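Local coordinates for sortase (Streptomyces avermitilis, PDB 5GO5), which probably acts as a class E housekeeping sortase, a cysteine transpeptidase that attaches secreted proteins to the cell wall, at residues Phe129-Thr135 with Val181-Ser187. Sequence-based numbering, arbitrary orientation.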
loop_
_atom_site.group_PDB
_atom_site.type_symbol
_atom_site.label_atom_id
_atom_site.label_comp_id
_atom_site.label_asym_id
_atom_site.label_seq_id
_atom_site.Cartn_x
_atom_site.Cartn_y
_atom_site.Cartn_z
ATOM N N PHE A 129 4.837 5.180 9.549
ATOM C CA PHE A 129 3.453 5.518 9.226
ATOM C C PHE A 129 2.632 4.271 9.406
ATOM O O PHE A 129 2.907 3.252 8.751
ATOM C CB PHE A 129 3.368 5.972 7.751
ATOM C CG PHE A 129 4.178 7.193 7.429
ATOM C CD1 PHE A 129 5.537 7.090 7.119
ATOM C CD2 PHE A 129 3.594 8.465 7.476
ATOM C CE1 PHE A 129 6.291 8.230 6.821
ATOM C CE2 PHE A 129 4.345 9.609 7.158
ATOM C CZ PHE A 129 5.686 9.481 6.841
ATOM N N THR A 130 1.576 4.336 10.225
ATOM C CA THR A 130 0.666 3.229 10.374
ATOM C C THR A 130 -0.656 3.572 9.741
ATOM O O THR A 130 -1.343 4.470 10.234
ATOM C CB THR A 130 0.414 2.873 11.856
ATOM O OG1 THR A 130 1.663 2.509 12.455
ATOM C CG2 THR A 130 -0.518 1.724 11.989
ATOM N N TYR A 131 -1.001 2.841 8.675
ATOM C CA TYR A 131 -2.298 2.921 8.058
ATOM C C TYR A 131 -3.184 1.778 8.526
ATOM O O TYR A 131 -2.685 0.690 8.846
ATOM C CB TYR A 131 -2.170 2.884 6.541
ATOM C CG TYR A 131 -1.556 4.089 5.891
ATOM C CD1 TYR A 131 -0.172 4.239 5.777
ATOM C CD2 TYR A 131 -2.360 5.125 5.353
ATOM C CE1 TYR A 131 0.398 5.344 5.131
ATOM C CE2 TYR A 131 -1.790 6.217 4.706
ATOM C CZ TYR A 131 -0.420 6.335 4.601
ATOM O OH TYR A 131 0.071 7.443 3.924
ATOM N N VAL A 132 -4.488 1.994 8.529
ATOM C CA VAL A 132 -5.447 0.952 8.927
ATOM C C VAL A 132 -6.463 0.714 7.827
ATOM O O VAL A 132 -7.071 1.651 7.352
ATOM C CB VAL A 132 -6.152 1.346 10.217
ATOM C CG1 VAL A 132 -7.255 0.318 10.555
ATOM C CG2 VAL A 132 -5.131 1.396 11.332
ATOM N N ILE A 133 -6.627 -0.533 7.438
ATOM C CA ILE A 133 -7.545 -0.915 6.363
ATOM C C ILE A 133 -9.000 -0.677 6.729
ATOM O O ILE A 133 -9.466 -1.120 7.800
ATOM C CB ILE A 133 -7.326 -2.372 5.924
ATOM C CG1 ILE A 133 -5.952 -2.505 5.265
ATOM C CG2 ILE A 133 -8.429 -2.819 4.976
ATOM C CD1 ILE A 133 -5.553 -3.905 4.866
ATOM N N ASP A 134 -9.713 0.046 5.870
ATOM C CA ASP A 134 -11.157 0.286 6.099
ATOM C C ASP A 134 -12.058 -0.504 5.180
ATOM O O ASP A 134 -13.204 -0.843 5.557
ATOM C CB ASP A 134 -11.467 1.736 5.918
ATOM C CG ASP A 134 -10.804 2.602 6.937
ATOM O OD1 ASP A 134 -11.041 2.415 8.143
ATOM O OD2 ASP A 134 -9.985 3.457 6.550
ATOM N N THR A 135 -11.613 -0.738 3.956
ATOM C CA THR A 135 -12.448 -1.335 2.909
ATOM C C THR A 135 -11.659 -2.343 2.103
ATOM O O THR A 135 -10.497 -2.126 1.800
ATOM C CB THR A 135 -13.003 -0.223 2.013
ATOM O OG1 THR A 135 -13.645 0.721 2.848
ATOM C CG2 THR A 135 -13.998 -0.766 0.985
ATOM N N VAL A 181 -7.427 -3.003 -1.513
ATOM C CA VAL A 181 -7.831 -2.513 -0.182
ATOM C C VAL A 181 -7.533 -1.013 -0.060
ATOM O O VAL A 181 -6.590 -0.503 -0.677
ATOM C CB VAL A 181 -7.157 -3.240 1.008
ATOM C CG1 VAL A 181 -7.607 -4.681 1.077
ATOM C CG2 VAL A 181 -5.656 -3.148 0.931
ATOM N N TRP A 182 -8.346 -0.338 0.744
ATOM C CA TRP A 182 -8.159 1.039 1.077
ATOM C C TRP A 182 -7.994 1.212 2.567
ATOM O O TRP A 182 -8.724 0.609 3.348
ATOM C CB TRP A 182 -9.338 1.912 0.612
ATOM C CG TRP A 182 -9.541 1.970 -0.858
ATOM C CD1 TRP A 182 -8.928 2.793 -1.733
ATOM C CD2 TRP A 182 -10.434 1.144 -1.630
ATOM N NE1 TRP A 182 -9.399 2.556 -3.030
ATOM C CE2 TRP A 182 -10.348 1.577 -2.973
ATOM C CE3 TRP A 182 -11.341 0.112 -1.305
ATOM C CZ2 TRP A 182 -11.089 0.983 -3.996
ATOM C CZ3 TRP A 182 -12.076 -0.494 -2.344
ATOM C CH2 TRP A 182 -11.953 -0.037 -3.656
ATOM N N ALA A 183 -7.100 2.114 2.944
ATOM C CA ALA A 183 -6.742 2.366 4.317
ATOM C C ALA A 183 -6.599 3.864 4.586
ATOM O O ALA A 183 -6.326 4.649 3.668
ATOM C CB ALA A 183 -5.437 1.653 4.620
ATOM N N HIS A 184 -6.648 4.254 5.854
ATOM C CA HIS A 184 -6.369 5.622 6.247
ATOM C C HIS A 184 -5.217 5.680 7.275
ATOM O O HIS A 184 -4.943 4.708 7.987
ATOM C CB HIS A 184 -7.596 6.313 6.846
ATOM C CG HIS A 184 -7.904 5.852 8.231
ATOM N ND1 HIS A 184 -8.644 4.719 8.495
ATOM C CD2 HIS A 184 -7.494 6.321 9.429
ATOM C CE1 HIS A 184 -8.690 4.521 9.805
ATOM N NE2 HIS A 184 -8.011 5.485 10.390
ATOM N N LEU A 185 -4.541 6.815 7.308
ATOM C CA LEU A 185 -3.398 6.997 8.196
ATOM C C LEU A 185 -3.900 7.132 9.630
ATOM O O LEU A 185 -4.676 8.045 9.942
ATOM C CB LEU A 185 -2.578 8.206 7.793
ATOM C CG LEU A 185 -1.288 8.414 8.602
ATOM C CD1 LEU A 185 -0.326 7.236 8.434
ATOM C CD2 LEU A 185 -0.667 9.766 8.269
ATOM N N ASP A 186 -3.485 6.211 10.495
ATOM C CA ASP A 186 -3.881 6.235 11.908
ATOM C C ASP A 186 -2.892 6.938 12.784
ATOM O O ASP A 186 -3.286 7.679 13.693
ATOM C CB ASP A 186 -4.087 4.810 12.401
ATOM C CG ASP A 186 -4.509 4.747 13.892
ATOM O OD1 ASP A 186 -5.615 5.139 14.201
ATOM O OD2 ASP A 186 -3.673 4.387 14.717
ATOM N N SER A 187 -1.603 6.714 12.553
ATOM C CA SER A 187 -0.584 7.242 13.439
ATOM C C SER A 187 0.751 7.374 12.737
ATOM O O SER A 187 0.978 6.770 11.692
ATOM C CB SER A 187 -0.508 6.396 14.696
ATOM O OG SER A 187 -0.208 5.081 14.404
#
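Two classic beta bulges interrupt this antiparallel strand pair of the sortase beta-barrel, where 129-135 runs between strands 178-190 and 119-123. At one bulge Thr-130 O accepts both Asp-186 N (2.8 Å) and Ser-187 N; at the other, Trp-182 O takes Asp-134 N and Thr-135 N. Between them Val-132 and His-184 form a hydrogen-bonded pair, with Val-132 N 2.8 Å from His-184 O. The non-hydrogen-bonded pair Tyr-131 and Leu-185 shares a face with Ile-133 and Ala-183, where the small methyl of Ala-183 leaves room for Tyr-131 CB, 4.0 Å from Ala-183 CB. Leu-185 suits its place because its branch sets CD1 almost centrally over one face of the Tyr-131 ring, 3.8 Å from the centroid, a CH-pi contact; Tyr-131 OH is hydrogen-bonded to Gly-90 N. A serine in place of Tyr-131 would probably leave Leu-185 CD1 without its ring and Gly-90 N without its hydroxyl partner. On the opposite face of the sheet, with Val-132 and His-184, Thr-135 CG2 packs 3.6 Å from Trp-182 CE3. His-184 CG, between backbone N and carbonyl carbon (chi1 75°), turns ND1 toward the Asp-134 carboxylate. Tyr-157 OH also binds Asp-134 OD2, whose syn lone pair receives His-184 ND1 at 2.7 Å, carboxylate and imidazole lying 10° from coplanar.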